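Local coordinates for redox-sensing transcriptional repressor Rex (Thermus thermophilus, PDB 2DT5), which probably modulates transcription as a DNA-binding homodimer that responds to the cellular NADH/NAD(+) redox state, at residues Trp81-Val86 with Ile141-Leu146; Gly109-Asp114 with Val126-Asp131; Leu132-Val137 with Val161-Lys166; Lys166-Phe171 with Lys180-Glu185. The protein carries 1 engineered substitution. All coordinates share one frame; numbering follows the deposited sequence.

Interaction 1: residues Trp81-Val86 with Ile141-Leu146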
# COMPACT_ATOMS: atom_id res chain seq x y z
N TRP B 81 16.45 -11.67 5.26
CA TRP B 81 16.09 -11.04 6.53
C TRP B 81 15.22 -11.93 7.41
O TRP B 81 14.34 -12.63 6.92
CB TRP B 81 15.34 -9.74 6.30
CG TRP B 81 16.10 -8.69 5.55
CD1 TRP B 81 16.14 -8.50 4.20
CD2 TRP B 81 16.87 -7.62 6.13
NE1 TRP B 81 16.89 -7.38 3.89
CE2 TRP B 81 17.35 -6.83 5.06
CE3 TRP B 81 17.22 -7.28 7.44
CZ2 TRP B 81 18.13 -5.69 5.27
CZ3 TRP B 81 18.00 -6.14 7.65
CH2 TRP B 81 18.46 -5.36 6.56
N GLY B 82 15.46 -11.88 8.71
CA GLY B 82 14.66 -12.67 9.63
C GLY B 82 13.50 -11.82 10.14
O GLY B 82 13.71 -10.71 10.63
N LEU B 83 12.27 -12.32 10.01
CA LEU B 83 11.12 -11.56 10.48
C LEU B 83 10.35 -12.28 11.59
O LEU B 83 10.56 -13.46 11.85
CB LEU B 83 10.08 -11.29 9.35
CG LEU B 83 10.47 -10.93 7.91
CD1 LEU B 83 9.23 -10.54 7.14
CD2 LEU B 83 11.51 -9.83 7.88
N CYS B 84 9.47 -11.57 12.23
CA CYS B 84 8.61 -12.15 13.24
C CYS B 84 7.30 -11.41 13.17
O CYS B 84 7.21 -10.30 12.65
CB CYS B 84 9.23 -12.04 14.63
SG CYS B 84 9.27 -10.35 15.30
N ILE B 85 6.27 -12.03 13.72
CA ILE B 85 4.97 -11.39 13.77
C ILE B 85 4.67 -11.26 15.25
O ILE B 85 4.82 -12.23 16.01
CB ILE B 85 3.89 -12.27 13.10
CG1 ILE B 85 4.19 -12.41 11.59
CG2 ILE B 85 2.54 -11.64 13.32
CD1 ILE B 85 3.33 -13.46 10.86
N VAL B 86 4.27 -10.07 15.67
CA VAL B 86 3.91 -9.85 17.06
C VAL B 86 2.42 -9.53 17.07
O VAL B 86 2.00 -8.48 16.60
CB VAL B 86 4.72 -8.68 17.67
CG1 VAL B 86 4.14 -8.30 19.06
CG2 VAL B 86 6.19 -9.09 17.80
N ILE B 141 16.41 -12.10 14.25
CA ILE B 141 15.26 -11.40 13.71
C ILE B 141 15.48 -9.89 13.66
O ILE B 141 15.66 -9.25 14.70
CB ILE B 141 14.03 -11.69 14.58
CG1 ILE B 141 13.76 -13.20 14.56
CG2 ILE B 141 12.84 -10.87 14.08
CD1 ILE B 141 12.71 -13.66 15.55
N GLU B 142 15.46 -9.32 12.46
CA GLU B 142 15.69 -7.90 12.30
C GLU B 142 14.42 -7.06 12.12
O GLU B 142 14.38 -5.91 12.54
CB GLU B 142 16.61 -7.63 11.11
CG GLU B 142 18.02 -8.22 11.18
CD GLU B 142 18.07 -9.72 10.91
OE1 GLU B 142 17.28 -10.21 10.08
OE2 GLU B 142 18.91 -10.41 11.52
N ILE B 143 13.40 -7.65 11.50
CA ILE B 143 12.15 -6.94 11.21
C ILE B 143 10.92 -7.55 11.90
O ILE B 143 10.73 -8.76 11.87
CB ILE B 143 11.92 -6.90 9.67
CG1 ILE B 143 13.05 -6.10 9.01
CG2 ILE B 143 10.53 -6.35 9.34
CD1 ILE B 143 12.98 -6.03 7.49
N ALA B 144 10.09 -6.71 12.50
CA ALA B 144 8.90 -7.23 13.16
C ALA B 144 7.63 -6.70 12.51
O ALA B 144 7.54 -5.51 12.22
CB ALA B 144 8.91 -6.85 14.66
N LEU B 145 6.67 -7.58 12.28
CA LEU B 145 5.37 -7.20 11.71
C LEU B 145 4.45 -7.01 12.94
O LEU B 145 4.12 -7.98 13.63
CB LEU B 145 4.83 -8.30 10.77
CG LEU B 145 5.34 -8.27 9.32
CD1 LEU B 145 6.84 -8.23 9.29
CD2 LEU B 145 4.82 -9.49 8.54
N LEU B 146 4.09 -5.77 13.21
CA LEU B 146 3.27 -5.45 14.36
C LEU B 146 1.79 -5.47 14.04
O LEU B 146 1.28 -4.56 13.40
CB LEU B 146 3.65 -4.08 14.93
CG LEU B 146 3.08 -3.79 16.34
CD1 LEU B 146 3.42 -4.95 17.29
CD2 LEU B 146 3.65 -2.48 16.86
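Glu142 touches both Trp81 and Gly82. Its CB sits at the edge of the indole, close to the ring plane, 3.7 Å from Trp81 CE3, and the two side chains cross at about a right angle. A bend at chi2 (77°) then turns the carboxylate back to the Gly82 backbone. Glu142 OE1 takes the Gly82 N-H at 2.8 Å, nearly in line with its own C-O bond. With an alanine here, the Gly82 N-H is likely to lose this acceptor and the indole edge part of its cover. Gly82 O accepts from both Glu142 N and Ile143 N.

Strands 81-86 and 143-146 are parallel neighbours inside the Rossmann-type sheet. The first leads into the glycine-rich loop Gly87-Gly92, the predicted NAD(+) site. Cys84 N, Leu145 N and Val86 N continue the backbone bonding.

On one face Leu83 and Ile143 lie side by side, pointing the same way. Leu83 CD2 is pressed to 3.5 Å from Ile143 CB, a tight contact. Leu83 CD1 meets Leu145 CD1 at 4.0 Å. Leu193 and Ile200 of the second subunit pack on Leu83 and Ile143, respectively. On the other face Cys84 SG stands between its own N and carbonyl carbon (chi1 71°), 3.6 Å from Ala144 CB. Further along, Val86 CG1 meets Leu146 CD1 at 3.9 Å, and Leu160 of helix 150-163 packs on Val86 and Ala144.

Interaction 2: residues Gly109-Asp114 with Val126-Asp131; sequences GFFDVD and VIEHVD. With NAD (nicotinamide-adenine-dinucleotide), chain L.
Phe110, Asp112 and Glu128 supply the backbone bonds of a short parallel pairing. Glu128 N donates to Phe110 O at 2.7 Å, Asp112 N to Glu128 O, and Val130 N to Asp112 O. A water adds a bridge: it accepts from Phe110 N at 2.9 Å and lies within bonding distance of Val126 O and Glu128 OE2, though it has more acceptors in reach than protons to give.

Side chains pack alongside each other as well. The Phe111 ring and the Glu128 side chain point the same way, their planes 21° apart, while Glu128 OE1 forms a salt bridge with Arg136. Val113 CG1 is tight against Val130 CG1 at 3.4 Å, and both valines border the adenine near NAD N1A.

The charged contact is with the ribose. Asp112 CG is anti to its N (chi1 -157°), which brings the carboxylate to the adenosine ribose. OD2 accepts from NAD O3B at 2.7 Å, and OD1 accepts from O2B in a very short bond. OD1 also receives Val113 N and Asp114 N, the latter on its anti lone pair in an Asx turn. An asparagine in its place would probably leave one ribose hydroxyl without its acceptor. An acidic residue ending the second strand and holding the adenosine ribose is characteristic of NAD-binding Rossmann folds.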
# COMPACT_ATOMS: atom_id res chain seq x y z
N GLY B 109 9.69 -16.18 13.91
CA GLY B 109 9.12 -16.05 15.23
C GLY B 109 7.70 -15.54 15.19
O GLY B 109 7.35 -14.73 14.34
N PHE B 110 6.88 -16.04 16.10
CA PHE B 110 5.47 -15.68 16.19
C PHE B 110 5.16 -15.47 17.66
O PHE B 110 5.34 -16.38 18.47
CB PHE B 110 4.63 -16.80 15.56
CG PHE B 110 5.16 -17.26 14.22
CD1 PHE B 110 6.07 -18.30 14.14
CD2 PHE B 110 4.77 -16.62 13.04
CE1 PHE B 110 6.59 -18.71 12.92
CE2 PHE B 110 5.28 -17.01 11.80
CZ PHE B 110 6.20 -18.06 11.74
N PHE B 111 4.68 -14.28 18.02
CA PHE B 111 4.42 -13.96 19.41
C PHE B 111 3.06 -13.35 19.71
O PHE B 111 2.49 -12.62 18.89
CB PHE B 111 5.51 -13.01 19.93
CG PHE B 111 6.92 -13.41 19.56
CD1 PHE B 111 7.48 -13.02 18.34
CD2 PHE B 111 7.69 -14.19 20.43
CE1 PHE B 111 8.79 -13.39 18.00
CE2 PHE B 111 9.00 -14.57 20.10
CZ PHE B 111 9.55 -14.17 18.89
N ASP B 112 2.56 -13.65 20.90
CA ASP B 112 1.27 -13.14 21.36
C ASP B 112 1.36 -13.17 22.89
O ASP B 112 2.37 -13.59 23.44
CB ASP B 112 0.16 -14.05 20.84
CG ASP B 112 -1.18 -13.34 20.77
OD1 ASP B 112 -1.82 -13.17 21.83
OD2 ASP B 112 -1.59 -12.96 19.65
N VAL B 113 0.31 -12.71 23.58
CA VAL B 113 0.30 -12.73 25.04
C VAL B 113 -0.85 -13.58 25.54
O VAL B 113 -0.96 -13.86 26.73
CB VAL B 113 0.12 -11.32 25.63
CG1 VAL B 113 1.30 -10.44 25.25
CG2 VAL B 113 -1.17 -10.70 25.11
N ASP B 114 -1.71 -14.00 24.62
CA ASP B 114 -2.86 -14.81 24.96
C ASP B 114 -2.44 -16.26 25.23
O ASP B 114 -1.88 -16.93 24.35
CB ASP B 114 -3.86 -14.76 23.80
CG ASP B 114 -5.18 -15.43 24.13
OD1 ASP B 114 -5.23 -16.24 25.08
OD2 ASP B 114 -6.16 -15.14 23.41
N VAL B 126 5.89 -22.40 16.31
CA VAL B 126 4.86 -22.39 17.32
C VAL B 126 4.83 -20.98 17.92
O VAL B 126 5.85 -20.31 18.02
CB VAL B 126 5.18 -23.43 18.41
CG1 VAL B 126 6.46 -23.05 19.14
CG2 VAL B 126 4.03 -23.54 19.37
N ILE B 127 3.63 -20.52 18.27
CA ILE B 127 3.49 -19.20 18.85
C ILE B 127 4.12 -19.17 20.23
O ILE B 127 3.82 -20.02 21.08
CB ILE B 127 2.01 -18.82 18.95
CG1 ILE B 127 1.40 -18.81 17.55
CG2 ILE B 127 1.85 -17.44 19.60
CD1 ILE B 127 -0.07 -18.49 17.54
N GLU B 128 5.02 -18.21 20.45
CA GLU B 128 5.67 -18.08 21.74
C GLU B 128 5.18 -16.83 22.44
O GLU B 128 4.56 -15.96 21.82
CB GLU B 128 7.19 -18.03 21.58
CG GLU B 128 7.75 -19.23 20.85
CD GLU B 128 9.25 -19.16 20.70
OE1 GLU B 128 9.96 -19.78 21.53
OE2 GLU B 128 9.73 -18.47 19.77
N HIS B 129 5.45 -16.74 23.74
CA HIS B 129 5.02 -15.59 24.49
C HIS B 129 5.91 -14.40 24.17
O HIS B 129 7.13 -14.54 23.99
CB HIS B 129 5.02 -15.89 25.99
CG HIS B 129 4.32 -14.84 26.79
ND1 HIS B 129 4.88 -13.60 27.04
CD2 HIS B 129 3.08 -14.80 27.33
CE1 HIS B 129 4.01 -12.85 27.69
NE2 HIS B 129 2.91 -13.56 27.88
N VAL B 130 5.30 -13.23 24.09
CA VAL B 130 6.05 -12.03 23.76
C VAL B 130 7.21 -11.79 24.73
O VAL B 130 8.15 -11.06 24.41
CB VAL B 130 5.13 -10.81 23.71
CG1 VAL B 130 4.71 -10.42 25.11
CG2 VAL B 130 5.83 -9.67 23.01
N ASP B 131 7.17 -12.41 25.91
CA ASP B 131 8.25 -12.25 26.88
C ASP B 131 9.55 -12.85 26.36
O ASP B 131 10.63 -12.48 26.83
CB ASP B 131 7.92 -12.92 28.22
CG ASP B 131 6.82 -12.20 28.97
OD1 ASP B 131 6.63 -10.99 28.73
OD2 ASP B 131 6.15 -12.84 29.81
PA NAD L . -7.16 -9.35 16.85
O1A NAD L . -7.79 -10.47 16.10
O2A NAD L . -7.86 -8.77 18.04
O5B NAD L . -5.74 -9.88 17.24
C5B NAD L . -4.79 -9.09 18.01
C4B NAD L . -3.86 -10.08 18.65
O4B NAD L . -2.90 -9.24 19.39
C3B NAD L . -4.47 -11.01 19.77
O3B NAD L . -4.18 -12.41 19.45
C2B NAD L . -3.80 -10.58 21.08
O2B NAD L . -3.64 -11.53 22.06
C1B NAD L . -2.51 -9.99 20.51
N9A NAD L . -1.87 -9.04 21.39
C8A NAD L . -2.34 -7.99 22.19
N7A NAD L . -1.38 -7.36 22.84
C5A NAD L . -0.22 -7.97 22.51
C6A NAD L . 1.18 -7.73 22.90
N6A NAD L . 1.54 -6.78 23.73
N1A NAD L . 2.10 -8.61 22.32
C2A NAD L . 1.81 -9.61 21.47
N3A NAD L . 0.49 -9.87 21.07
C4A NAD L . -0.49 -9.03 21.62
O3 NAD L . -6.87 -8.14 15.85
PN NAD L . -6.79 -8.08 14.20
O1N NAD L . -8.15 -7.92 13.66
O2N NAD L . -5.96 -9.25 13.79
O5D NAD L . -6.02 -6.67 14.01
C5D NAD L . -4.63 -6.52 14.46
C4D NAD L . -4.17 -5.14 14.17
O4D NAD L . -4.23 -4.91 12.68
C3D NAD L . -5.08 -3.99 14.78
O3D NAD L . -4.26 -2.90 15.23
C2D NAD L . -5.91 -3.57 13.58
O2D NAD L . -6.52 -2.33 13.70
C1D NAD L . -4.83 -3.65 12.44
N1N NAD L . -5.47 -3.53 11.10
C2N NAD L . -4.66 -2.90 10.11
C3N NAD L . -4.91 -3.01 8.81
C7N NAD L . -4.04 -2.28 7.83
O7N NAD L . -4.44 -2.19 6.65
N7N NAD L . -2.90 -1.71 8.27
C4N NAD L . -6.07 -3.84 8.29
C5N NAD L . -6.30 -5.00 9.25
C6N NAD L . -6.30 -4.65 10.62
O HOH W 1 7.74 -18.56 17.33

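Interaction 3: residues Leu132-Val137 with Val161-Lys166; sequences LLPQRV and VAAGIK
The chi1 of Val137, 174°, sets CG1 anti to the backbone N and leaves CG2 beside it. The two branches therefore meet different parts of segment 161-166. CG1 lies along the backbone where the helix ends, 3.6 Å from Ala163 O and 3.7 Å from Gly164 C. CG2 turns to the Ala163 methyl, with Val137 CG2 and Ala163 CB 4.0 Å apart. The fold of the Ile165 side chain (chi2 65°) brings its CD1 nearer, to a looser contact of 4.5 Å with Val137 CG1.

Ala163 is the centre of the contact. Its CB sits over the face of the peptide between Leu133 and Pro134, 3.6 Å from both Leu133 C and Pro134 N. Leu133 adds its own CB, 3.7 Å from Ala163 CB. The rest of the Leu133 side chain goes on to Leu160 of helix 150-163 and to Phe111. Of the Pro134 ring carbons, CD comes nearest to Ala163 CB, at a loose 4.4 Å.

Segment 132-137 is a 3-10 turn followed by a loop. Segment 161-166 is the C-terminal end of helix 150-163, closed by a Schellman motif at Gly164, whose phi of 107° turns the chain toward strand 167-170. The contact thus seats the turn after strand 125-129 against the end of a helix in a beta-alpha-beta crossover.

No hydrogen bond passes between the segments. Leu133 O is taken up by Arg136 N and Val137 N of its own turn, and Gly164 N by Val161 O. Pro134 N has no hydrogen to give. The chemistry is apolar, and the fit rests on the shapes of a methyl, a peptide face and a branched valine.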
# COMPACT_ATOMS: atom_id res chain seq x y z
N LEU B 132 9.45 -13.76 25.39
CA LEU B 132 10.63 -14.40 24.81
C LEU B 132 11.42 -13.57 23.80
O LEU B 132 12.51 -13.97 23.39
CB LEU B 132 10.22 -15.72 24.16
CG LEU B 132 10.07 -16.88 25.14
CD1 LEU B 132 9.36 -18.05 24.48
CD2 LEU B 132 11.45 -17.29 25.62
N LEU B 133 10.89 -12.42 23.39
CA LEU B 133 11.56 -11.55 22.42
C LEU B 133 13.04 -11.28 22.71
O LEU B 133 13.90 -11.44 21.84
CB LEU B 133 10.85 -10.19 22.33
CG LEU B 133 9.55 -10.05 21.53
CD1 LEU B 133 9.15 -8.59 21.58
CD2 LEU B 133 9.76 -10.49 20.08
N PRO B 134 13.36 -10.85 23.94
CA PRO B 134 14.77 -10.58 24.23
C PRO B 134 15.70 -11.77 23.99
O PRO B 134 16.87 -11.60 23.70
CB PRO B 134 14.73 -10.10 25.69
CG PRO B 134 13.52 -10.78 26.25
CD PRO B 134 12.52 -10.68 25.14
N GLN B 135 15.16 -12.98 24.06
CA GLN B 135 15.95 -14.17 23.86
C GLN B 135 15.72 -14.80 22.50
O GLN B 135 16.17 -15.91 22.24
CB GLN B 135 15.60 -15.19 24.94
CG GLN B 135 15.21 -14.54 26.25
CD GLN B 135 14.40 -15.46 27.12
OE1 GLN B 135 13.69 -15.02 28.02
NE2 GLN B 135 14.49 -16.76 26.85
N ARG B 136 15.00 -14.10 21.62
CA ARG B 136 14.73 -14.63 20.28
C ARG B 136 15.19 -13.71 19.16
O ARG B 136 15.62 -14.17 18.10
CB ARG B 136 13.23 -14.89 20.12
CG ARG B 136 12.76 -16.17 20.78
CD ARG B 136 13.01 -17.35 19.87
NE ARG B 136 13.72 -18.44 20.52
CZ ARG B 136 13.32 -19.03 21.64
NH1 ARG B 136 12.20 -18.64 22.24
NH2 ARG B 136 14.02 -20.03 22.15
N VAL B 137 15.11 -12.41 19.40
CA VAL B 137 15.47 -11.40 18.41
C VAL B 137 16.95 -11.24 18.04
O VAL B 137 17.32 -11.36 16.87
CB VAL B 137 14.88 -10.05 18.83
CG1 VAL B 137 15.34 -8.95 17.90
CG2 VAL B 137 13.36 -10.15 18.86
N VAL B 161 11.83 -2.78 20.56
CA VAL B 161 13.04 -1.97 20.57
C VAL B 161 14.00 -2.55 21.61
O VAL B 161 15.16 -2.81 21.33
CB VAL B 161 12.73 -0.51 20.94
CG1 VAL B 161 14.02 0.28 21.12
CG2 VAL B 161 11.86 0.12 19.86
N ALA B 162 13.48 -2.78 22.81
CA ALA B 162 14.29 -3.32 23.89
C ALA B 162 14.96 -4.64 23.52
O ALA B 162 16.13 -4.86 23.85
CB ALA B 162 13.44 -3.51 25.14
N ALA B 163 14.23 -5.51 22.83
CA ALA B 163 14.78 -6.81 22.45
C ALA B 163 15.81 -6.71 21.32
O ALA B 163 16.52 -7.67 21.05
CB ALA B 163 13.64 -7.75 22.04
N GLY B 164 15.88 -5.56 20.67
CA GLY B 164 16.85 -5.40 19.60
C GLY B 164 16.35 -5.36 18.16
O GLY B 164 17.15 -5.54 17.23
N ILE B 165 15.06 -5.13 17.95
CA ILE B 165 14.52 -5.08 16.59
C ILE B 165 15.21 -3.95 15.81
O ILE B 165 15.66 -2.96 16.41
CB ILE B 165 12.99 -4.82 16.59
CG1 ILE B 165 12.35 -5.37 15.30
CG2 ILE B 165 12.71 -3.33 16.70
CD1 ILE B 165 12.44 -6.88 15.17
N LYS B 166 15.31 -4.09 14.49
CA LYS B 166 15.94 -3.07 13.66
C LYS B 166 14.91 -2.29 12.87
O LYS B 166 15.11 -1.13 12.52
CB LYS B 166 16.97 -3.70 12.71
CG LYS B 166 18.19 -4.27 13.42
CD LYS B 166 19.19 -4.85 12.43
CE LYS B 166 20.41 -5.43 13.15
NZ LYS B 166 21.32 -6.17 12.20

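Interaction 4: residues Lys166-Phe171 with Lys180-Glu185; sequences KGILNF and KEVAVE. With NAD (nicotinamide-adenine-dinucleotide), chain L.
Leu169 and Glu185 meet side chain to side chain at a slant. Leu169 CG is anti to the backbone N (chi1 -170°), and chi2 of 64° then brings CD1 over to the other strand, 3.8 Å from Glu185 CB. Beyond CB the glutamate leaves the contact. Its CG stands beside its own N, and a bend at chi2 (-77°) carries the carboxylate to Arg195 of the second subunit, with which OE2 forms a salt bridge. Phe189 of that subunit packs on Leu169.

The valines use one branch each. Val182 CG1 approaches Lys166 O at 3.7 Å and lies 4.4 Å from Ile168 CG1. Val184 CG1 comes to 3.8 Å from Ile168 O. Ile168 itself runs on to Ala157 and Leu160 of helix 150-163.

The backbones form a parallel pair at the edge of the Rossmann-type sheet, where strand 183-186 is outermost within the chain. Ala183 N bonds to Lys166 O, Ile168 N to Ala183 O and Glu185 N to Ile168 O. Asn170 N closes the series on Glu185 O at 2.7 Å. One residue on, Phe171 O accepts the amide N7N of NAD at 3.0 Å.

The strands are joined by main-chain polarity, with few side-chain contacts between them. The Glu185 carboxylate serves the dimer instead, and a main-chain carbonyl just past the strand helps hold the nicotinamide end of NAD.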
# COMPACT_ATOMS: atom_id res chain seq x y z
N LYS B 166 15.31 -4.09 14.49
CA LYS B 166 15.94 -3.07 13.66
C LYS B 166 14.91 -2.29 12.87
O LYS B 166 15.11 -1.13 12.52
CB LYS B 166 16.97 -3.70 12.71
CG LYS B 166 18.19 -4.27 13.42
CD LYS B 166 19.19 -4.85 12.43
CE LYS B 166 20.41 -5.43 13.15
NZ LYS B 166 21.32 -6.17 12.20
N GLY B 167 13.79 -2.94 12.59
CA GLY B 167 12.72 -2.28 11.85
C GLY B 167 11.37 -2.87 12.21
O GLY B 167 11.25 -4.03 12.61
N ILE B 168 10.33 -2.05 12.08
CA ILE B 168 8.97 -2.51 12.38
C ILE B 168 8.03 -2.13 11.24
O ILE B 168 7.93 -0.96 10.87
CB ILE B 168 8.40 -1.88 13.68
CG1 ILE B 168 9.28 -2.22 14.89
CG2 ILE B 168 6.98 -2.38 13.91
CD1 ILE B 168 8.81 -1.58 16.18
N LEU B 169 7.36 -3.12 10.71
CA LEU B 169 6.33 -2.92 9.71
C LEU B 169 5.07 -2.86 10.56
O LEU B 169 4.55 -3.89 11.00
CB LEU B 169 6.26 -4.04 8.68
CG LEU B 169 5.39 -3.83 7.45
CD1 LEU B 169 5.94 -2.67 6.62
CD2 LEU B 169 5.30 -5.10 6.61
N ASN B 170 4.58 -1.65 10.79
CA ASN B 170 3.45 -1.38 11.68
C ASN B 170 2.09 -1.41 11.01
O ASN B 170 1.80 -0.55 10.17
CB ASN B 170 3.66 -0.01 12.33
CG ASN B 170 2.49 0.39 13.19
OD1 ASN B 170 2.07 1.55 13.20
ND2 ASN B 170 1.97 -0.57 13.94
N PHE B 171 1.26 -2.38 11.35
CA PHE B 171 -0.09 -2.43 10.78
C PHE B 171 -1.11 -1.73 11.67
O PHE B 171 -2.19 -1.35 11.19
CB PHE B 171 -0.54 -3.88 10.56
CG PHE B 171 0.27 -4.62 9.52
CD1 PHE B 171 1.56 -5.06 9.81
CD2 PHE B 171 -0.27 -4.86 8.26
CE1 PHE B 171 2.32 -5.73 8.85
CE2 PHE B 171 0.48 -5.52 7.27
CZ PHE B 171 1.77 -5.96 7.57
N LYS B 180 15.33 6.90 16.66
CA LYS B 180 15.66 7.05 15.25
C LYS B 180 16.49 5.89 14.69
O LYS B 180 16.57 5.72 13.48
CB LYS B 180 16.38 8.38 15.03
CG LYS B 180 17.51 8.68 15.99
CD LYS B 180 18.11 10.07 15.74
CE LYS B 180 19.20 10.42 16.75
NZ LYS B 180 18.69 10.53 18.15
N GLU B 181 17.06 5.09 15.57
CA GLU B 181 17.88 3.95 15.15
C GLU B 181 17.03 2.81 14.59
O GLU B 181 17.54 1.95 13.88
CB GLU B 181 18.68 3.41 16.34
CG GLU B 181 19.70 4.38 16.94
CD GLU B 181 19.08 5.67 17.44
OE1 GLU B 181 18.12 5.59 18.24
OE2 GLU B 181 19.54 6.75 17.04
N VAL B 182 15.74 2.81 14.91
CA VAL B 182 14.82 1.76 14.46
C VAL B 182 13.91 2.28 13.36
O VAL B 182 13.14 3.21 13.59
CB VAL B 182 13.96 1.27 15.64
CG1 VAL B 182 12.91 0.29 15.15
CG2 VAL B 182 14.85 0.64 16.69
N ALA B 183 13.99 1.69 12.18
CA ALA B 183 13.15 2.12 11.06
C ALA B 183 11.70 1.68 11.27
O ALA B 183 11.44 0.64 11.90
CB ALA B 183 13.69 1.55 9.75
N VAL B 184 10.77 2.47 10.77
CA VAL B 184 9.35 2.16 10.90
C VAL B 184 8.60 2.52 9.62
O VAL B 184 8.82 3.58 9.04
CB VAL B 184 8.69 2.92 12.09
CG1 VAL B 184 7.22 2.52 12.22
CG2 VAL B 184 9.41 2.61 13.39
N GLU B 185 7.73 1.60 9.20
CA GLU B 185 6.89 1.78 8.01
C GLU B 185 5.51 1.34 8.43
O GLU B 185 5.34 0.24 8.96
CB GLU B 185 7.36 0.88 6.86
CG GLU B 185 8.64 1.36 6.20
CD GLU B 185 8.41 2.55 5.27
OE1 GLU B 185 9.28 3.45 5.21
OE2 GLU B 185 7.35 2.57 4.59
PA NAD L . -7.16 -9.35 16.85
O1A NAD L . -7.79 -10.47 16.10
O2A NAD L . -7.86 -8.77 18.04
O5B NAD L . -5.74 -9.88 17.24
C5B NAD L . -4.79 -9.09 18.01
C4B NAD L . -3.86 -10.08 18.65
O4B NAD L . -2.90 -9.24 19.39
C3B NAD L . -4.47 -11.01 19.77
O3B NAD L . -4.18 -12.41 19.45
C2B NAD L . -3.80 -10.58 21.08
O2B NAD L . -3.64 -11.53 22.06
C1B NAD L . -2.51 -9.99 20.51
N9A NAD L . -1.87 -9.04 21.39
C8A NAD L . -2.34 -7.99 22.19
N7A NAD L . -1.38 -7.36 22.84
C5A NAD L . -0.22 -7.97 22.51
C6A NAD L . 1.18 -7.73 22.90
N6A NAD L . 1.54 -6.78 23.73
N1A NAD L . 2.10 -8.61 22.32
C2A NAD L . 1.81 -9.61 21.47
N3A NAD L . 0.49 -9.87 21.07
C4A NAD L . -0.49 -9.03 21.62
O3 NAD L . -6.87 -8.14 15.85
PN NAD L . -6.79 -8.08 14.20
O1N NAD L . -8.15 -7.92 13.66
O2N NAD L . -5.96 -9.25 13.79
O5D NAD L . -6.02 -6.67 14.01
C5D NAD L . -4.63 -6.52 14.46
C4D NAD L . -4.17 -5.14 14.17
O4D NAD L . -4.23 -4.91 12.68
C3D NAD L . -5.08 -3.99 14.78
O3D NAD L . -4.26 -2.90 15.23
C2D NAD L . -5.91 -3.57 13.58
O2D NAD L . -6.52 -2.33 13.70
C1D NAD L . -4.83 -3.65 12.44
N1N NAD L . -5.47 -3.53 11.10
C2N NAD L . -4.66 -2.90 10.11
C3N NAD L . -4.91 -3.01 8.81
C7N NAD L . -4.04 -2.28 7.83
O7N NAD L . -4.44 -2.19 6.65
N7N NAD L . -2.90 -1.71 8.27
C4N NAD L . -6.07 -3.84 8.29
C5N NAD L . -6.30 -5.00 9.25
C6N NAD L . -6.30 -4.65 10.62

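In the fold
From the N terminus, strand 81-86 opens the longest loop, which interaction 1 closes at 141-146. Interaction 2 is nested inside it and closes the short loop from 109-114 to 126-131, joined to interaction 1 because strand 105-112 pairs with 81-86. Interaction 3 opens at 132-137, still inside that loop, and closes beyond it at the end of helix 150-163, so it crosses interaction 1. The Glu128-Arg136 salt bridge links it back to interaction 2. Interaction 4 follows in series, sharing Lys166 with interaction 3, and adds strand 183-186 at the sheet edge. Interactions 2 and 4 lie apart, yet both touch NAD; interactions 1 and 4 both meet the second subunit.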